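Local coordinates for ubiquitin-conjugating enzyme-like protein (Leishmania mexicana, PDB 6ZM3) that probably acts as a ubiquitin-conjugating enzyme variant (UEV) that pairs with an active conjugating enzyme to build ubiquitin chains, at residues I40-H43 and Y44-G47; C89-S92 and D93-N97; E99-H102 and V103-H106; Q134-E137 and G138-Y141. All coordinates share one frame; numbering follows the deposited sequence.

Interaction 1 (I40-H43 and Y44-G47); sequences IFFH and YWNG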
# COMPACT_ATOMS: atom_id res chain seq x y z
N ILE B 40 -4.31 -22.62 -7.61
CA ILE B 40 -3.58 -23.28 -8.69
C ILE B 40 -4.28 -22.99 -10.02
O ILE B 40 -3.85 -23.47 -11.05
CB ILE B 40 -3.41 -24.79 -8.41
CG1 ILE B 40 -4.74 -25.53 -8.30
CG2 ILE B 40 -2.53 -24.99 -7.16
CD1 ILE B 40 -4.83 -26.72 -9.20
N PHE B 41 -5.38 -22.23 -9.97
CA PHE B 41 -6.12 -21.94 -11.19
C PHE B 41 -5.99 -20.46 -11.54
O PHE B 41 -6.54 -20.03 -12.54
CB PHE B 41 -7.57 -22.44 -11.12
CG PHE B 41 -7.74 -23.93 -11.14
CD1 PHE B 41 -7.44 -24.68 -12.27
CD2 PHE B 41 -8.16 -24.60 -10.00
CE1 PHE B 41 -7.55 -26.06 -12.27
CE2 PHE B 41 -8.29 -25.98 -10.01
CZ PHE B 41 -7.99 -26.71 -11.13
N PHE B 42 -5.21 -19.73 -10.73
CA PHE B 42 -4.71 -18.40 -11.03
C PHE B 42 -5.84 -17.44 -11.42
O PHE B 42 -5.70 -16.71 -12.39
CB PHE B 42 -3.66 -18.47 -12.15
CG PHE B 42 -2.71 -19.63 -12.02
CD1 PHE B 42 -1.85 -19.75 -10.93
CD2 PHE B 42 -2.64 -20.60 -13.01
CE1 PHE B 42 -0.96 -20.81 -10.83
CE2 PHE B 42 -1.74 -21.65 -12.92
CZ PHE B 42 -0.90 -21.75 -11.83
N HIS B 43 -6.91 -17.38 -10.62
CA HIS B 43 -8.04 -16.52 -10.95
C HIS B 43 -7.67 -15.05 -10.75
O HIS B 43 -7.92 -14.22 -11.62
CB HIS B 43 -9.26 -16.93 -10.12
CG HIS B 43 -9.86 -18.23 -10.53
ND1 HIS B 43 -10.71 -18.34 -11.61
CD2 HIS B 43 -9.77 -19.45 -9.98
CE1 HIS B 43 -11.12 -19.59 -11.71
NE2 HIS B 43 -10.55 -20.28 -10.71
N TYR B 44 -7.02 -14.72 -9.63
CA TYR B 44 -6.78 -13.32 -9.32
C TYR B 44 -5.30 -12.96 -9.32
O TYR B 44 -4.50 -13.71 -8.76
CB TYR B 44 -7.41 -12.98 -7.96
CG TYR B 44 -8.90 -12.79 -8.07
CD1 TYR B 44 -9.44 -11.58 -8.51
CD2 TYR B 44 -9.78 -13.81 -7.75
CE1 TYR B 44 -10.81 -11.40 -8.61
CE2 TYR B 44 -11.16 -13.63 -7.84
CZ TYR B 44 -11.67 -12.43 -8.27
OH TYR B 44 -13.02 -12.25 -8.40
N TRP B 45 -5.01 -11.80 -9.92
CA TRP B 45 -3.68 -11.24 -10.00
C TRP B 45 -3.68 -9.82 -9.43
O TRP B 45 -4.65 -9.09 -9.59
CB TRP B 45 -3.19 -11.27 -11.46
CG TRP B 45 -3.14 -12.65 -12.04
CD1 TRP B 45 -4.20 -13.46 -12.34
CD2 TRP B 45 -1.96 -13.37 -12.43
NE1 TRP B 45 -3.76 -14.65 -12.84
CE2 TRP B 45 -2.38 -14.63 -12.89
CE3 TRP B 45 -0.59 -13.08 -12.37
CZ2 TRP B 45 -1.49 -15.58 -13.39
CZ3 TRP B 45 0.29 -14.05 -12.80
CH2 TRP B 45 -0.15 -15.27 -13.31
N ASN B 46 -2.58 -9.46 -8.78
CA ASN B 46 -2.35 -8.11 -8.30
C ASN B 46 -1.66 -7.41 -9.45
O ASN B 46 -0.83 -8.03 -10.09
CB ASN B 46 -1.40 -8.08 -7.11
CG ASN B 46 -1.92 -8.71 -5.84
OD1 ASN B 46 -3.11 -8.90 -5.67
ND2 ASN B 46 -1.02 -9.02 -4.92
N GLY B 47 -2.02 -6.15 -9.71
CA GLY B 47 -1.30 -5.34 -10.67
C GLY B 47 -0.80 -4.05 -10.04
O GLY B 47 -1.39 -3.49 -9.11
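The indole N-H of Trp45 reaches back three residues to the carbonyl of Phe42, and this bond from NE1 to O, 2.9 Å long, carries the contact. It is bent, with an angle of 141° at the hydrogen. The nitrogen stands above the carbonyl plane of Phe42, and the oxygen in turn lies tilted out of the indole plane. Phe42 takes up a left-handed helical backbone conformation (phi 53°), and the chain turns here before it straightens into the strand that begins at Tyr44. On the tight side, the benzo half of the indole also closes on Phe42, with Trp45 CZ2 3.8 Å from Phe42 CB. The carbonyl oxygen of His43 comes to the edge of the same indole, 3.9 Å from Trp45 CD1. Both residues of this pair, Phe42 and Trp45, are buried, and the loop carbonyl gives the indole N-H a partner there. The other side is looser. His43 and Tyr44 are partly exposed, and their side chains barely meet, His43 CB lying 4.0 Å from Tyr44 CD2. With CG anti to the carbonyl carbon (chi1 -78°), the phenol of Tyr44 turns instead to outside partners, stacking on Tyr67 and making a cation-pi contact with Arg35. Just before the segment, the Asp39 carboxylate accepts from Phe41 N through OD1 and from His43 N through OD2. The buried pair fills the angle between helix 9-22, at Leu13 and Leu14, and strands 30-34 and 61-67, where the N-terminal helix packs on the antiparallel sheet as in the ubiquitin-conjugating fold.

Interaction 2 (C89-S92 and D93-N97); sequences CVDS and DGTVN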
# COMPACT_ATOMS: atom_id res chain seq x y z
N CYS B 89 -11.00 5.66 -19.64
CA CYS B 89 -11.42 4.28 -19.79
C CYS B 89 -11.73 3.64 -18.44
O CYS B 89 -12.07 2.46 -18.38
CB CYS B 89 -10.39 3.46 -20.56
SG CYS B 89 -8.76 3.46 -19.76
N VAL B 90 -11.58 4.40 -17.35
CA VAL B 90 -11.87 3.86 -16.02
C VAL B 90 -13.19 4.42 -15.50
O VAL B 90 -13.32 5.64 -15.39
CB VAL B 90 -10.73 4.21 -15.05
CG1 VAL B 90 -11.01 3.60 -13.68
CG2 VAL B 90 -9.40 3.69 -15.58
N ASP B 91 -14.14 3.53 -15.17
CA ASP B 91 -15.44 3.96 -14.67
C ASP B 91 -15.34 4.40 -13.21
O ASP B 91 -14.28 4.32 -12.61
CB ASP B 91 -16.48 2.84 -14.70
CG ASP B 91 -16.73 2.25 -16.08
OD1 ASP B 91 -16.41 2.92 -17.06
OD2 ASP B 91 -17.26 1.13 -16.14
N SER B 92 -16.48 4.85 -12.65
CA SER B 92 -16.44 5.53 -11.36
C SER B 92 -16.26 4.52 -10.22
O SER B 92 -16.02 4.92 -9.07
CB SER B 92 -17.67 6.40 -11.17
OG SER B 92 -18.83 5.57 -11.15
N ASP B 93 -16.37 3.22 -10.52
CA ASP B 93 -16.05 2.22 -9.51
C ASP B 93 -14.64 1.66 -9.70
O ASP B 93 -14.31 0.67 -9.05
CB ASP B 93 -17.11 1.12 -9.43
CG ASP B 93 -17.20 0.26 -10.68
OD1 ASP B 93 -16.57 0.61 -11.69
OD2 ASP B 93 -17.91 -0.77 -10.61
N GLY B 94 -13.87 2.23 -10.62
CA GLY B 94 -12.50 1.79 -10.90
C GLY B 94 -12.39 0.73 -12.01
O GLY B 94 -11.27 0.35 -12.38
N THR B 95 -13.52 0.20 -12.49
CA THR B 95 -13.48 -0.82 -13.54
C THR B 95 -12.90 -0.25 -14.84
O THR B 95 -13.26 0.84 -15.27
CB THR B 95 -14.87 -1.41 -13.78
OG1 THR B 95 -15.76 -0.33 -14.04
CG2 THR B 95 -15.43 -2.16 -12.59
N VAL B 96 -12.00 -1.01 -15.49
CA VAL B 96 -11.52 -0.65 -16.82
C VAL B 96 -12.62 -1.04 -17.80
O VAL B 96 -13.01 -2.19 -17.85
CB VAL B 96 -10.16 -1.29 -17.16
CG1 VAL B 96 -9.71 -1.03 -18.59
CG2 VAL B 96 -9.09 -0.78 -16.22
N ASN B 97 -13.18 -0.03 -18.47
CA ASN B 97 -14.33 -0.13 -19.37
C ASN B 97 -13.95 -0.85 -20.66
O ASN B 97 -13.02 -0.43 -21.34
CB ASN B 97 -14.80 1.30 -19.68
CG ASN B 97 -16.08 1.31 -20.47
OD1 ASN B 97 -16.07 0.95 -21.63
ND2 ASN B 97 -17.17 1.72 -19.84
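Asp91 and Thr95, joined by a backbone hydrogen bond, mark the neck of a tight hairpin. Among the main-chain bonds, Asp91 N gives to Thr95 O at 2.8 Å, and Asn97 N gives to Cys89 O at 2.7 Å. These two flank Val90 and Val96, a non-hydrogen-bonded antiparallel pair. The reversal itself is a type I turn from Asp91 to Gly94, closed by Gly94 N to Asp91 O at 2.9 Å, and Gly94 with its positive phi (91°) completes a type I turn plus G1 bulge. The side-chain bonds gather on the carboxylates. Asp91 OD1 uses its syn lone pair for Asn97 ND2 at 3.1 Å, with the acceptor oxygen in the amide plane of Asn97, while carboxylate and amide stand 77° apart. Asn97 OD1 meanwhile receives Glu99 N. Asp93 OD1 accepts Thr95 N at 3.2 Å from above the carboxylate plane, an Asx turn. Van der Waals contact is slight: the methyl CG1 of Val90 rests 3.5 Å from Gly94 O. Placed between its own backbone N and carbonyl carbon (chi1 54°), Thr95 OG1 lies 3.0 Å from Asp91 OD2 and 2.7 Å from Asp93 OD1; its one proton, whichever oxygen takes it, may ease the closeness of two probably negative carboxylates.

Interaction 3 (E99-H102 and V103-H106); sequences EKFH and VFKH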
# COMPACT_ATOMS: atom_id res chain seq x y z
N GLU B 99 -15.44 -1.05 -23.55
CA GLU B 99 -15.71 -0.39 -24.81
C GLU B 99 -14.80 0.83 -24.99
O GLU B 99 -14.65 1.33 -26.10
CB GLU B 99 -17.21 -0.04 -24.95
CG GLU B 99 -18.12 -1.22 -24.63
CD GLU B 99 -19.33 -1.44 -25.54
OE1 GLU B 99 -20.31 -0.66 -25.43
OE2 GLU B 99 -19.31 -2.41 -26.33
N LYS B 100 -14.21 1.32 -23.90
CA LYS B 100 -13.42 2.54 -23.95
C LYS B 100 -11.92 2.25 -23.94
O LYS B 100 -11.14 3.11 -24.35
CB LYS B 100 -13.76 3.49 -22.80
CG LYS B 100 -15.14 4.12 -22.89
CD LYS B 100 -15.61 4.73 -21.58
CE LYS B 100 -16.88 5.54 -21.76
NZ LYS B 100 -17.03 6.55 -20.68
N PHE B 101 -11.49 1.11 -23.38
CA PHE B 101 -10.05 0.83 -23.39
C PHE B 101 -9.72 0.18 -24.73
O PHE B 101 -10.23 -0.89 -25.00
CB PHE B 101 -9.66 -0.08 -22.21
CG PHE B 101 -8.17 -0.33 -22.02
CD1 PHE B 101 -7.23 0.65 -22.31
CD2 PHE B 101 -7.72 -1.56 -21.58
CE1 PHE B 101 -5.87 0.42 -22.15
CE2 PHE B 101 -6.36 -1.79 -21.44
CZ PHE B 101 -5.44 -0.81 -21.71
N HIS B 102 -8.87 0.83 -25.54
CA HIS B 102 -8.60 0.37 -26.90
C HIS B 102 -8.26 -1.13 -26.93
O HIS B 102 -8.81 -1.87 -27.73
CB HIS B 102 -7.57 1.27 -27.62
CG HIS B 102 -6.15 1.01 -27.23
ND1 HIS B 102 -5.62 1.46 -26.03
CD2 HIS B 102 -5.15 0.36 -27.86
CE1 HIS B 102 -4.36 1.11 -25.95
NE2 HIS B 102 -4.05 0.43 -27.07
N VAL B 103 -7.43 -1.59 -25.98
CA VAL B 103 -7.00 -2.98 -25.94
C VAL B 103 -8.18 -3.92 -25.79
O VAL B 103 -8.13 -5.08 -26.21
CB VAL B 103 -6.04 -3.16 -24.75
CG1 VAL B 103 -5.71 -4.64 -24.55
CG2 VAL B 103 -4.82 -2.29 -24.95
N PHE B 104 -9.23 -3.48 -25.12
CA PHE B 104 -10.35 -4.35 -24.83
C PHE B 104 -11.40 -4.27 -25.94
O PHE B 104 -12.07 -5.26 -26.21
CB PHE B 104 -11.01 -3.95 -23.52
CG PHE B 104 -10.26 -4.36 -22.28
CD1 PHE B 104 -9.24 -5.29 -22.34
CD2 PHE B 104 -10.62 -3.85 -21.03
CE1 PHE B 104 -8.54 -5.67 -21.19
CE2 PHE B 104 -9.93 -4.24 -19.88
CZ PHE B 104 -8.89 -5.13 -19.97
N LYS B 105 -11.58 -3.07 -26.48
CA LYS B 105 -12.55 -2.82 -27.54
C LYS B 105 -12.24 -3.72 -28.73
O LYS B 105 -13.14 -4.36 -29.27
CB LYS B 105 -12.46 -1.36 -27.99
CG LYS B 105 -13.57 -0.88 -28.93
CD LYS B 105 -13.23 0.46 -29.58
CE LYS B 105 -14.42 1.35 -29.88
NZ LYS B 105 -15.37 0.73 -30.83
N HIS B 106 -10.96 -3.74 -29.12
CA HIS B 106 -10.48 -4.61 -30.18
C HIS B 106 -9.58 -5.70 -29.59
O HIS B 106 -8.36 -5.66 -29.77
CB HIS B 106 -9.77 -3.76 -31.24
CG HIS B 106 -10.65 -2.73 -31.88
ND1 HIS B 106 -11.82 -3.08 -32.56
CD2 HIS B 106 -10.53 -1.39 -31.99
CE1 HIS B 106 -12.39 -1.99 -33.04
NE2 HIS B 106 -11.60 -0.94 -32.70
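The carbonyl oxygen of Glu99 lies against the aliphatic chain of Lys105, 3.7 Å from its CG, while the Glu99 carboxylate and the Lys105 ammonium do not meet. Phe101, at the N-cap position, works through both its carbonyl and its ring. Its O accepts two bonds, from Lys105 N at 3.0 Å and from Phe104 N at 2.8 Å. CG of Phe101 stands anti to the backbone N (chi1 -174°), which carries the ring out beside Val103 and Phe104. Val103 CB packs on one face of this ring, 3.6 Å from Phe101 CE2. The ring's edge meets Phe104 in a T-shaped stack with planes 86° apart, CD2 of Phe101 aiming at the centre of the Phe104 face. His102 follows, its O receiving His106 N at 3.2 Å. Val103 CG2 lies over the face of the His102 imidazole, 3.7 Å from that ring's centroid, as a CH-pi contact, and His102 NE2 has a weak bond to Glu119. The turn sets Phe101, His102 and Val103 against helix 113-125, while Phe104 packs on Pro76, Pro77 and Val96, in keeping with the ubiquitin-conjugating fold, where such a short helical turn lies between the sheet and the following long helix.

Interaction 4 (Q134-E137 and G138-Y141); sequences QPPE and GSTY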
# COMPACT_ATOMS: atom_id res chain seq x y z
N GLN B 134 -6.03 14.63 -10.75
CA GLN B 134 -6.16 13.35 -10.06
C GLN B 134 -6.70 13.57 -8.64
O GLN B 134 -6.57 14.67 -8.08
CB GLN B 134 -4.78 12.71 -9.94
CG GLN B 134 -4.26 12.11 -11.25
CD GLN B 134 -5.33 11.38 -12.03
OE1 GLN B 134 -5.89 10.36 -11.60
NE2 GLN B 134 -5.64 11.95 -13.18
N PRO B 135 -7.30 12.54 -7.99
CA PRO B 135 -7.66 12.67 -6.58
C PRO B 135 -6.36 12.71 -5.78
O PRO B 135 -5.26 12.45 -6.32
CB PRO B 135 -8.53 11.44 -6.31
CG PRO B 135 -8.08 10.43 -7.34
CD PRO B 135 -7.68 11.24 -8.56
N PRO B 136 -6.40 13.10 -4.48
CA PRO B 136 -5.19 13.08 -3.67
C PRO B 136 -4.52 11.71 -3.76
O PRO B 136 -5.20 10.67 -3.87
CB PRO B 136 -5.73 13.34 -2.24
CG PRO B 136 -6.99 14.16 -2.49
CD PRO B 136 -7.59 13.57 -3.75
N GLU B 137 -3.19 11.75 -3.72
CA GLU B 137 -2.37 10.55 -3.81
C GLU B 137 -2.70 9.69 -2.60
O GLU B 137 -2.70 10.20 -1.49
CB GLU B 137 -0.89 10.91 -3.73
CG GLU B 137 0.00 9.71 -4.02
CD GLU B 137 1.42 10.16 -4.35
OE1 GLU B 137 1.67 11.34 -4.27
OE2 GLU B 137 2.24 9.33 -4.71
N GLY B 138 -3.04 8.42 -2.86
CA GLY B 138 -3.34 7.41 -1.85
C GLY B 138 -4.83 7.09 -1.79
O GLY B 138 -5.23 6.17 -1.07
N SER B 139 -5.64 7.86 -2.54
CA SER B 139 -7.08 7.70 -2.50
C SER B 139 -7.44 6.34 -3.08
O SER B 139 -6.74 5.83 -3.95
CB SER B 139 -7.77 8.81 -3.25
OG SER B 139 -7.28 10.09 -2.85
N THR B 140 -8.54 5.77 -2.58
CA THR B 140 -9.06 4.48 -3.00
C THR B 140 -10.54 4.71 -3.32
O THR B 140 -11.04 5.77 -2.97
CB THR B 140 -8.83 3.39 -1.94
OG1 THR B 140 -9.54 3.76 -0.76
CG2 THR B 140 -7.38 3.20 -1.54
N TYR B 141 -11.20 3.75 -3.99
CA TYR B 141 -12.63 3.82 -4.25
C TYR B 141 -13.41 3.55 -2.95
O TYR B 141 -12.85 3.00 -1.99
CB TYR B 141 -13.03 2.92 -5.44
CG TYR B 141 -12.48 3.45 -6.74
CD1 TYR B 141 -13.15 4.43 -7.47
CD2 TYR B 141 -11.24 3.03 -7.21
CE1 TYR B 141 -12.61 4.95 -8.64
CE2 TYR B 141 -10.67 3.57 -8.36
CZ TYR B 141 -11.37 4.53 -9.08
OH TYR B 141 -10.82 5.03 -10.22
OXT TYR B 141 -14.59 3.88 -2.84
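Pro136 and Ser139 face each other across the turn, and the carbonyl oxygen of Pro136 is approached by both the backbone N and the hydroxyl of Ser139. Ser139 N gives it a hydrogen bond of 3.1 Å with an angle of 149° at the hydrogen, the donor tilted from the carbonyl plane. The hydroxyl is directed at the same oxygen, because OG stands anti to the serine's own carbonyl carbon (chi1 -50°), but the modelled separation of Ser139 OG from Pro136 O, 2.4 Å, is so short that its exact length is doubtful. The hydroxyl also lies by the proline rings, 3.6 Å from Pro136 CD and 3.9 Å from Pro135 CB. The Ser139 N to Pro136 O bond closes a type II beta turn from Pro136 to Ser139, with Glu137 and Gly138 at its corners; Gly138 takes the positive phi (107°) usual for glycine at the third position. The turn belongs to the C-terminal tail that follows helix 113-125 and lies mostly at the surface. Glu137 extends from its corner, where OE2 is only distantly and weakly paired with a basic side chain of the other protein chain. Further out, Arg60 NH2 binds Pro135 O, while Ser139 pairs through its backbone with Lys84. Gln134 NE2 gives to Leu132 O and its OE1 takes the N-H of Asn86, and the hydroxyl of the C-terminal Tyr141 bonds to the adjacent Val85 N.

In the fold
The four contacts follow in series along the chain. Interaction 1 leads into strand 44-50 of the antiparallel sheet, on the side of helix 9-22, and its centre lies about 20 to 25 Å from those of the other three. Interactions 2 and 3 come after strand 78-81, with centres about 12 Å apart, and meet where Val96 CG1 packs on Phe104 CE2 at 3.5 Å; Leu120 of helix 113-125 touches both. Interaction 4, in the tail, returns to interaction 2, with Gly94 CA 3.5 Å from Tyr141 CZ. Interaction 2 thus touches both the helical turn and the C-terminus, which do not touch each other. Interactions 1 and 4 also lie near the partner protein, consistent with a UEV working in a complex.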